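Local coordinates for substrate-binding protein (Synechococcus sp., PDB 6WPN) that probably binds a sugar or oligosaccharide in the periplasm, as the solute receptor of a transport system, at residues T187-L197 / K389-Q400; W52-V61 / E313-L321. One frame throughout, in Å; residues are numbered along the deposited sequence.

How the contacts relate
The two contacts lie on opposite sides of the centre of the chain, the centre of contact 2 about 27 Å from it and that of contact 1 about 14 Å. Their own centres are 38 Å apart and their nearest atoms about 22 Å, so they do not touch. In sequence their segments alternate: 52-61, 187-197, 313-321, 389-400. Such a separation is consistent with the two-lobed build of solute-binding proteins, in which the chain passes between lobes more than once and ligands usually bind in the cleft. Each contact joins distant segments around an aromatic side chain of its own, Tyr396 gripped at its hydroxyl in contact 1 and Trp52 seated as a knob in contact 2.

Contact 1 (T187-L197 / K389-Q400)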
loop_
_atom_site.group_PDB
_atom_site.type_symbol
_atom_site.label_atom_id
_atom_site.label_comp_id
_atom_site.label_asym_id
_atom_site.label_seq_id
_atom_site.Cartn_x
_atom_site.Cartn_y
_atom_site.Cartn_z
ATOM N N THR A 187 9.654 8.485 2.477
ATOM C CA THR A 187 10.581 8.535 1.362
ATOM C C THR A 187 10.043 9.423 0.244
ATOM O O THR A 187 8.832 9.527 0.023
ATOM C CB THR A 187 10.862 7.131 0.822
ATOM O OG1 THR A 187 11.882 7.203 -0.181
ATOM C CG2 THR A 187 9.601 6.514 0.213
ATOM N N VAL A 188 10.965 10.079 -0.455
ATOM C CA VAL A 188 10.649 10.877 -1.630
ATOM C C VAL A 188 11.401 10.351 -2.857
ATOM O O VAL A 188 11.590 11.060 -3.841
ATOM C CB VAL A 188 10.910 12.376 -1.352
ATOM C CG1 VAL A 188 12.382 12.662 -1.190
ATOM C CG2 VAL A 188 10.281 13.282 -2.408
ATOM N N VAL A 189 11.825 9.090 -2.799
ATOM C CA VAL A 189 12.413 8.393 -3.941
ATOM C C VAL A 189 11.274 8.152 -4.925
ATOM O O VAL A 189 10.290 7.485 -4.569
ATOM C CB VAL A 189 13.109 7.092 -3.513
ATOM C CG1 VAL A 189 13.487 6.257 -4.729
ATOM C CG2 VAL A 189 14.343 7.413 -2.686
ATOM N N PRO A 190 11.370 8.667 -6.158
ATOM C CA PRO A 190 10.180 8.754 -7.031
ATOM C C PRO A 190 9.304 7.514 -7.119
ATOM O O PRO A 190 8.093 7.609 -6.885
ATOM C CB PRO A 190 10.797 9.098 -8.392
ATOM C CG PRO A 190 12.009 9.890 -8.049
ATOM C CD PRO A 190 12.554 9.291 -6.772
ATOM N N ASP A 191 9.867 6.354 -7.442
ATOM C CA ASP A 191 9.028 5.173 -7.609
ATOM C C ASP A 191 9.218 4.168 -6.482
ATOM O O ASP A 191 9.396 2.970 -6.725
ATOM C CB ASP A 191 9.246 4.535 -8.978
ATOM C CG ASP A 191 8.406 5.203 -10.059
ATOM O OD1 ASP A 191 7.417 5.884 -9.698
ATOM O OD2 ASP A 191 8.717 5.044 -11.258
ATOM N N ASP A 192 9.184 4.657 -5.246
ATOM C CA ASP A 192 9.209 3.794 -4.075
ATOM C C ASP A 192 7.833 3.887 -3.430
ATOM O O ASP A 192 6.822 3.870 -4.138
ATOM C CB ASP A 192 10.323 4.206 -3.107
ATOM C CG ASP A 192 10.803 3.054 -2.232
ATOM O OD1 ASP A 192 10.087 2.678 -1.274
ATOM O OD2 ASP A 192 11.898 2.518 -2.513
ATOM N N SER A 193 7.774 3.981 -2.108
ATOM C CA SER A 193 6.484 4.038 -1.436
ATOM C C SER A 193 5.682 5.248 -1.898
ATOM O O SER A 193 6.234 6.291 -2.257
ATOM C CB SER A 193 6.674 4.100 0.077
ATOM O OG SER A 193 5.453 4.406 0.728
ATOM N N ALA A 194 4.361 5.093 -1.903
ATOM C CA ALA A 194 3.450 6.167 -2.266
ATOM C C ALA A 194 2.931 6.912 -1.045
ATOM O O ALA A 194 1.995 7.710 -1.170
ATOM C CB ALA A 194 2.280 5.618 -3.086
ATOM N N GLU A 195 3.513 6.663 0.131
ATOM C CA GLU A 195 3.008 7.278 1.353
ATOM C C GLU A 195 3.050 8.795 1.260
ATOM O O GLU A 195 2.154 9.481 1.759
ATOM C CB GLU A 195 3.808 6.796 2.565
ATOM C CG GLU A 195 3.218 7.256 3.895
ATOM C CD GLU A 195 4.107 6.939 5.082
ATOM O OE1 GLU A 195 5.104 6.198 4.903
ATOM O OE2 GLU A 195 3.814 7.448 6.190
ATOM N N LEU A 196 4.082 9.337 0.616
ATOM C CA LEU A 196 4.171 10.783 0.467
ATOM C C LEU A 196 3.029 11.310 -0.388
ATOM O O LEU A 196 2.328 12.249 0.002
ATOM C CB LEU A 196 5.517 11.154 -0.149
ATOM C CG LEU A 196 5.874 12.634 -0.205
ATOM C CD1 LEU A 196 6.025 13.218 1.170
ATOM C CD2 LEU A 196 7.147 12.783 -0.990
ATOM N N LEU A 197 2.800 10.687 -1.544
ATOM C CA LEU A 197 1.672 11.075 -2.382
ATOM C C LEU A 197 0.355 10.887 -1.644
ATOM O O LEU A 197 -0.578 11.677 -1.814
ATOM C CB LEU A 197 1.677 10.268 -3.678
ATOM C CG LEU A 197 0.749 10.791 -4.773
ATOM C CD1 LEU A 197 1.209 12.170 -5.226
ATOM C CD2 LEU A 197 0.704 9.828 -5.939
ATOM N N LYS A 389 1.810 6.863 -11.522
ATOM C CA LYS A 389 3.214 6.718 -11.159
ATOM C C LYS A 389 4.099 7.708 -11.902
ATOM O O LYS A 389 5.124 8.139 -11.362
ATOM C CB LYS A 389 3.675 5.280 -11.401
ATOM C CG LYS A 389 3.178 4.309 -10.331
ATOM C CD LYS A 389 3.746 4.667 -8.958
ATOM C CE LYS A 389 3.164 3.801 -7.850
ATOM N NZ LYS A 389 1.713 4.065 -7.633
ATOM N N ARG A 390 3.723 8.084 -13.126
ATOM C CA ARG A 390 4.397 9.195 -13.788
ATOM C C ARG A 390 4.219 10.476 -12.983
ATOM O O ARG A 390 5.168 11.244 -12.791
ATOM C CB ARG A 390 3.821 9.387 -15.191
ATOM C CG ARG A 390 4.430 10.531 -15.990
ATOM C CD ARG A 390 5.830 10.201 -16.469
ATOM N NE ARG A 390 5.781 9.056 -17.378
ATOM C CZ ARG A 390 6.836 8.517 -17.979
ATOM N NH1 ARG A 390 8.047 9.019 -17.776
ATOM N NH2 ARG A 390 6.675 7.478 -18.790
ATOM N N LEU A 391 2.997 10.710 -12.496
ATOM C CA LEU A 391 2.714 11.878 -11.669
ATOM C C LEU A 391 3.490 11.831 -10.359
ATOM O O LEU A 391 4.065 12.839 -9.934
ATOM C CB LEU A 391 1.212 11.959 -11.403
ATOM C CG LEU A 391 0.722 13.065 -10.472
ATOM C CD1 LEU A 391 0.896 14.417 -11.141
ATOM C CD2 LEU A 391 -0.729 12.833 -10.070
ATOM N N GLN A 392 3.517 10.668 -9.704
ATOM C CA GLN A 392 4.281 10.534 -8.469
ATOM C C GLN A 392 5.750 10.861 -8.691
ATOM O O GLN A 392 6.369 11.562 -7.880
ATOM C CB GLN A 392 4.140 9.119 -7.913
ATOM C CG GLN A 392 5.076 8.835 -6.750
ATOM C CD GLN A 392 4.959 7.411 -6.245
ATOM O OE1 GLN A 392 3.868 6.939 -5.934
ATOM N NE2 GLN A 392 6.086 6.718 -6.167
ATOM N N SER A 393 6.328 10.355 -9.781
ATOM C CA SER A 393 7.742 10.589 -10.045
ATOM C C SER A 393 8.029 12.071 -10.249
ATOM O O SER A 393 9.030 12.591 -9.744
ATOM C CB SER A 393 8.185 9.775 -11.258
ATOM O OG SER A 393 9.567 9.963 -11.503
ATOM N N ILE A 394 7.170 12.765 -11.000
ATOM C CA ILE A 394 7.376 14.190 -11.242
ATOM C C ILE A 394 7.291 14.971 -9.937
ATOM O O ILE A 394 8.104 15.866 -9.674
ATOM C CB ILE A 394 6.371 14.708 -12.289
ATOM C CG1 ILE A 394 6.663 14.093 -13.663
ATOM C CG2 ILE A 394 6.398 16.225 -12.365
ATOM C CD1 ILE A 394 5.757 14.589 -14.747
ATOM N N ILE A 395 6.303 14.655 -9.104
ATOM C CA ILE A 395 6.136 15.383 -7.851
ATOM C C ILE A 395 7.304 15.100 -6.911
ATOM O O ILE A 395 7.903 16.024 -6.350
ATOM C CB ILE A 395 4.785 15.032 -7.204
ATOM C CG1 ILE A 395 3.634 15.529 -8.084
ATOM C CG2 ILE A 395 4.698 15.621 -5.800
ATOM C CD1 ILE A 395 2.263 15.173 -7.552
ATOM N N TYR A 396 7.668 13.824 -6.755
ATOM C CA TYR A 396 8.773 13.481 -5.863
ATOM C C TYR A 396 10.079 14.132 -6.313
ATOM O O TYR A 396 10.874 14.584 -5.479
ATOM C CB TYR A 396 8.950 11.962 -5.778
ATOM C CG TYR A 396 7.915 11.230 -4.946
ATOM C CD1 TYR A 396 6.681 11.800 -4.662
ATOM C CD2 TYR A 396 8.193 9.977 -4.416
ATOM C CE1 TYR A 396 5.742 11.130 -3.906
ATOM C CE2 TYR A 396 7.266 9.297 -3.651
ATOM C CZ TYR A 396 6.042 9.877 -3.396
ATOM O OH TYR A 396 5.113 9.203 -2.633
ATOM N N THR A 397 10.322 14.183 -7.627
ATOM C CA THR A 397 11.554 14.781 -8.140
ATOM C C THR A 397 11.613 16.272 -7.844
ATOM O O THR A 397 12.649 16.784 -7.403
ATOM C CB THR A 397 11.681 14.536 -9.644
ATOM O OG1 THR A 397 11.813 13.131 -9.893
ATOM C CG2 THR A 397 12.892 15.273 -10.203
ATOM N N GLN A 398 10.523 16.995 -8.114
ATOM C CA GLN A 398 10.514 18.433 -7.860
ATOM C C GLN A 398 10.563 18.729 -6.364
ATOM O O GLN A 398 11.272 19.643 -5.929
ATOM C CB GLN A 398 9.283 19.079 -8.499
ATOM C CG GLN A 398 9.274 19.034 -10.022
ATOM C CD GLN A 398 10.583 19.508 -10.634
ATOM O OE1 GLN A 398 11.154 20.518 -10.216
ATOM N NE2 GLN A 398 11.058 18.783 -11.641
ATOM N N LEU A 399 9.823 17.963 -5.562
ATOM C CA LEU A 399 9.883 18.158 -4.118
ATOM C C LEU A 399 11.297 17.917 -3.610
ATOM O O LEU A 399 11.782 18.635 -2.728
ATOM C CB LEU A 399 8.895 17.224 -3.420
ATOM C CG LEU A 399 8.865 17.279 -1.890
ATOM C CD1 LEU A 399 8.538 18.681 -1.410
ATOM C CD2 LEU A 399 7.861 16.290 -1.337
ATOM N N GLN A 400 11.991 16.952 -4.210
ATOM C CA GLN A 400 13.361 16.653 -3.820
ATOM C C GLN A 400 14.285 17.835 -4.081
ATOM O O GLN A 400 15.157 18.143 -3.260
ATOM C CB GLN A 400 13.828 15.414 -4.574
ATOM C CG GLN A 400 15.084 14.780 -4.059
ATOM C CD GLN A 400 15.301 13.414 -4.678
ATOM O OE1 GLN A 400 14.349 12.652 -4.872
ATOM N NE2 GLN A 400 16.554 13.096 -4.997
#
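Pro190 and Ser393 bring the backbones to 4.3 Å, CA to CA, where structural packing ties the loop before helix 195-202 to helix 388-403, some 190 residues later in the chain. Tyr396 carries the contact: with CG anti to its carbonyl carbon (chi1 -75°), the ring reaches into the curve of the loop. Its hydroxyl OH donates to Ser193 O at 3.1 Å, in the carbonyl plane on a lone pair, and accepts from Leu197 N at 3.0 Å (N-H...O 154°). Two bonds to backbone atoms thus fix the phenol at the start of the helix, where Ser193 OG closes an ST turn on Glu195 N. Leu196 CD2 lies 3.9 Å from the Tyr396 ring centroid, a CH-pi contact over one face; Gln392 CG, 3.6 Å above the plane, covers the other. Gln392 NE2 points at Pro190 O, but the modelled bond is too short to trust. Leu196 CD2 also meets Leu399 CD2 tip to tip at 3.6 Å, and Val188 CG2 packs on Tyr396 CB at 3.9 Å. Helix 219-233 adjoins this apolar patch, with Trp228 against Leu196 and Phe225 against Ile395 and Leu399, while helix 409-427 meets helix 388-403 through Trp420 on Leu391.

Contact 2 (W52-V61 / E313-L321); sequences WDKLHPEALV and EAVELALFL
Trp52 and Leu317 both hold CG anti to the backbone N (chi1 169° and 172°), which sends the indole from the end of helix 42-55 onto helix 311-321 and lays the leucine branch across it at about a right angle. The geometry is a knob into a hole: Trp52 sits among Glu313, Glu316, Leu317 and Phe320. Leu317 CD1 is 3.9 Å from the centroid of the six-membered ring of Trp52, a CH-pi contact over the face, and His56 ND1 lies over the opposite face, 3.4 Å above the plane toward the rim. A nearly straight hydrogen bond from Trp52 NE1 to Ala59 O, 2.8 Å long, holds the indole against rotation; it lies close to the indole plane, its donor tilted from the carbonyl plane. Phe320 meets the indole obliquely, the planes 55° apart, with Phe320 CB 3.7 Å from Trp52 CE3, and takes Leu55 CD1 at 3.6 Å on its own CE1. With only an alanine here in place of Trp52, Leu317 CD1 and Phe320 CB would probably face a gap and Ala59 O lose its indole donor. At the Glu58 end, Glu58 OE2 comes within 2.8 Å of Glu313 OE1, two like charges with carboxylate planes turned well apart; such closeness is likely to favour protonation of one. Val61 CG2 extends the apolar seam to Leu317 CD2 at 3.7 Å. Helix 42-55 is the crossover of a beta-alpha-beta unit joining parallel strands 30-35 and 61-66; Leu30 backs Trp52, Val48 and Ser51 pack on Phe320, and Ala318 and Leu319 reach Ile137 of strand 137-149.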
loop_
_atom_site.group_PDB
_atom_site.type_symbol
_atom_site.label_atom_id
_atom_site.label_comp_id
_atom_site.label_asym_id
_atom_site.label_seq_id
_atom_site.Cartn_x
_atom_site.Cartn_y
_atom_site.Cartn_z
ATOM N N TRP A 52 -5.336 -26.506 -5.223
ATOM C CA TRP A 52 -5.861 -26.241 -6.558
ATOM C C TRP A 52 -5.471 -27.345 -7.534
ATOM O O TRP A 52 -6.309 -27.829 -8.305
ATOM C CB TRP A 52 -5.364 -24.887 -7.059
ATOM C CG TRP A 52 -5.658 -24.690 -8.507
ATOM C CD1 TRP A 52 -4.844 -25.007 -9.558
ATOM C CD2 TRP A 52 -6.866 -24.172 -9.077
ATOM N NE1 TRP A 52 -5.463 -24.702 -10.745
ATOM C CE2 TRP A 52 -6.705 -24.189 -10.481
ATOM C CE3 TRP A 52 -8.064 -23.688 -8.541
ATOM C CZ2 TRP A 52 -7.694 -23.739 -11.351
ATOM C CZ3 TRP A 52 -9.048 -23.241 -9.408
ATOM C CH2 TRP A 52 -8.856 -23.269 -10.798
ATOM N N ASP A 53 -4.197 -27.754 -7.514
ATOM C CA ASP A 53 -3.731 -28.794 -8.428
ATOM C C ASP A 53 -4.465 -30.108 -8.187
ATOM O O ASP A 53 -4.755 -30.846 -9.136
ATOM C CB ASP A 53 -2.220 -28.990 -8.281
ATOM C CG ASP A 53 -1.415 -27.809 -8.803
ATOM O OD1 ASP A 53 -1.910 -27.085 -9.690
ATOM O OD2 ASP A 53 -0.279 -27.610 -8.324
ATOM N N LYS A 54 -4.767 -30.420 -6.922
ATOM C CA LYS A 54 -5.557 -31.611 -6.621
ATOM C C LYS A 54 -6.987 -31.480 -7.121
ATOM O O LYS A 54 -7.590 -32.474 -7.539
ATOM C CB LYS A 54 -5.568 -31.879 -5.117
ATOM C CG LYS A 54 -4.203 -32.107 -4.527
ATOM C CD LYS A 54 -3.641 -33.419 -5.028
ATOM C CE LYS A 54 -2.533 -33.919 -4.131
ATOM N NZ LYS A 54 -1.901 -35.139 -4.704
ATOM N N LEU A 55 -7.544 -30.272 -7.081
ATOM C CA LEU A 55 -8.914 -30.081 -7.533
ATOM C C LEU A 55 -8.986 -29.970 -9.051
ATOM O O LEU A 55 -9.920 -30.486 -9.672
ATOM C CB LEU A 55 -9.514 -28.839 -6.870
ATOM C CG LEU A 55 -9.707 -28.891 -5.349
ATOM C CD1 LEU A 55 -10.192 -27.548 -4.818
ATOM C CD2 LEU A 55 -10.644 -30.010 -4.930
ATOM N N HIS A 56 -8.006 -29.322 -9.671
ATOM C CA HIS A 56 -8.030 -29.060 -11.109
ATOM C C HIS A 56 -6.741 -29.571 -11.741
ATOM O O HIS A 56 -5.844 -28.786 -12.077
ATOM C CB HIS A 56 -8.246 -27.570 -11.378
ATOM C CG HIS A 56 -9.462 -27.014 -10.703
ATOM N ND1 HIS A 56 -9.512 -26.765 -9.348
ATOM C CD2 HIS A 56 -10.677 -26.673 -11.193
ATOM C CE1 HIS A 56 -10.705 -26.289 -9.034
ATOM N NE2 HIS A 56 -11.430 -26.224 -10.135
ATOM N N PRO A 57 -6.620 -30.890 -11.929
ATOM C CA PRO A 57 -5.442 -31.425 -12.634
ATOM C C PRO A 57 -5.349 -30.975 -14.081
ATOM O O PRO A 57 -4.259 -31.038 -14.666
ATOM C CB PRO A 57 -5.628 -32.945 -12.525
ATOM C CG PRO A 57 -7.099 -33.128 -12.347
ATOM C CD PRO A 57 -7.542 -31.961 -11.514
ATOM N N GLU A 58 -6.455 -30.530 -14.681
ATOM C CA GLU A 58 -6.458 -30.094 -16.070
ATOM C C GLU A 58 -5.885 -28.697 -16.260
ATOM O O GLU A 58 -5.740 -28.256 -17.406
ATOM C CB GLU A 58 -7.884 -30.128 -16.629
ATOM C CG GLU A 58 -8.716 -28.896 -16.282
ATOM C CD GLU A 58 -9.183 -28.876 -14.832
ATOM O OE1 GLU A 58 -9.055 -29.909 -14.141
ATOM O OE2 GLU A 58 -9.675 -27.821 -14.382
ATOM N N ALA A 59 -5.568 -27.982 -15.177
ATOM C CA ALA A 59 -5.046 -26.623 -15.256
ATOM C C ALA A 59 -4.085 -26.421 -14.084
ATOM O O ALA A 59 -4.340 -25.656 -13.152
ATOM C CB ALA A 59 -6.167 -25.581 -15.248
ATOM N N LEU A 60 -2.954 -27.123 -14.140
ATOM C CA LEU A 60 -1.932 -26.996 -13.110
ATOM C C LEU A 60 -1.339 -25.594 -13.131
ATOM O O LEU A 60 -1.185 -24.985 -14.191
ATOM C CB LEU A 60 -0.838 -28.041 -13.322
ATOM C CG LEU A 60 -1.332 -29.489 -13.336
ATOM C CD1 LEU A 60 -0.215 -30.439 -13.739
ATOM C CD2 LEU A 60 -1.909 -29.873 -11.979
ATOM N N VAL A 61 -1.022 -25.075 -11.951
ATOM C CA VAL A 61 -0.546 -23.706 -11.805
ATOM C C VAL A 61 0.971 -23.706 -11.701
ATOM O O VAL A 61 1.550 -24.472 -10.920
ATOM C CB VAL A 61 -1.182 -23.023 -10.582
ATOM C CG1 VAL A 61 -0.485 -21.705 -10.284
ATOM C CG2 VAL A 61 -2.661 -22.788 -10.833
ATOM N N GLU A 313 -10.893 -20.830 -16.818
ATOM C CA GLU A 313 -10.101 -21.451 -15.763
ATOM C C GLU A 313 -9.386 -20.400 -14.927
ATOM O O GLU A 313 -9.215 -20.578 -13.715
ATOM C CB GLU A 313 -9.089 -22.428 -16.364
ATOM C CG GLU A 313 -9.690 -23.724 -16.892
ATOM C CD GLU A 313 -9.998 -24.739 -15.797
ATOM O OE1 GLU A 313 -10.584 -25.793 -16.124
ATOM O OE2 GLU A 313 -9.651 -24.492 -14.619
ATOM N N ALA A 314 -8.955 -19.308 -15.560
ATOM C CA ALA A 314 -8.294 -18.238 -14.823
ATOM C C ALA A 314 -9.238 -17.603 -13.813
ATOM O O ALA A 314 -8.835 -17.287 -12.688
ATOM C CB ALA A 314 -7.760 -17.187 -15.795
ATOM N N VAL A 315 -10.496 -17.392 -14.204
ATOM C CA VAL A 315 -11.479 -16.853 -13.271
ATOM C C VAL A 315 -11.712 -17.827 -12.123
ATOM O O VAL A 315 -11.841 -17.422 -10.961
ATOM C CB VAL A 315 -12.786 -16.512 -14.010
ATOM C CG1 VAL A 315 -13.887 -16.164 -13.014
ATOM C CG2 VAL A 315 -12.551 -15.364 -14.980
ATOM N N GLU A 316 -11.762 -19.129 -12.426
ATOM C CA GLU A 316 -11.930 -20.119 -11.366
ATOM C C GLU A 316 -10.764 -20.086 -10.386
ATOM O O GLU A 316 -10.962 -20.201 -9.171
ATOM C CB GLU A 316 -12.083 -21.518 -11.968
ATOM C CG GLU A 316 -13.343 -21.712 -12.794
ATOM C CD GLU A 316 -13.879 -23.135 -12.725
ATOM O OE1 GLU A 316 -14.868 -23.357 -11.993
ATOM O OE2 GLU A 316 -13.296 -24.032 -13.379
ATOM N N LEU A 317 -9.538 -19.920 -10.893
ATOM C CA LEU A 317 -8.383 -19.849 -10.005
ATOM C C LEU A 317 -8.431 -18.594 -9.144
ATOM O O LEU A 317 -8.187 -18.658 -7.935
ATOM C CB LEU A 317 -7.089 -19.901 -10.815
ATOM C CG LEU A 317 -5.788 -19.649 -10.043
ATOM C CD1 LEU A 317 -5.589 -20.693 -8.945
ATOM C CD2 LEU A 317 -4.600 -19.635 -10.992
ATOM N N ALA A 318 -8.761 -17.448 -9.744
ATOM C CA ALA A 318 -8.850 -16.216 -8.971
ATOM C C ALA A 318 -9.943 -16.309 -7.912
ATOM O O ALA A 318 -9.793 -15.768 -6.809
ATOM C CB ALA A 318 -9.094 -15.025 -9.899
ATOM N N LEU A 319 -11.056 -16.980 -8.231
ATOM C CA LEU A 319 -12.113 -17.183 -7.242
ATOM C C LEU A 319 -11.684 -18.155 -6.148
ATOM O O LEU A 319 -12.033 -17.970 -4.976
ATOM C CB LEU A 319 -13.390 -17.679 -7.922
ATOM C CG LEU A 319 -14.127 -16.686 -8.824
ATOM C CD1 LEU A 319 -15.179 -17.390 -9.667
ATOM C CD2 LEU A 319 -14.763 -15.600 -7.981
ATOM N N PHE A 320 -10.928 -19.195 -6.507
ATOM C CA PHE A 320 -10.440 -20.142 -5.508
ATOM C C PHE A 320 -9.459 -19.480 -4.550
ATOM O O PHE A 320 -9.520 -19.707 -3.336
ATOM C CB PHE A 320 -9.794 -21.349 -6.193
ATOM C CG PHE A 320 -9.235 -22.368 -5.235
ATOM C CD1 PHE A 320 -10.067 -23.277 -4.599
ATOM C CD2 PHE A 320 -7.871 -22.431 -4.987
ATOM C CE1 PHE A 320 -9.552 -24.219 -3.726
ATOM C CE2 PHE A 320 -7.350 -23.372 -4.117
ATOM C CZ PHE A 320 -8.193 -24.267 -3.483
ATOM N N LEU A 321 -8.542 -18.668 -5.077
ATOM C CA LEU A 321 -7.566 -18.006 -4.219
ATOM C C LEU A 321 -8.227 -17.003 -3.289
ATOM O O LEU A 321 -7.685 -16.699 -2.221
ATOM C CB LEU A 321 -6.505 -17.307 -5.069
ATOM C CG LEU A 321 -5.477 -18.198 -5.766
ATOM C CD1 LEU A 321 -4.659 -17.390 -6.763
ATOM C CD2 LEU A 321 -4.574 -18.880 -4.749
#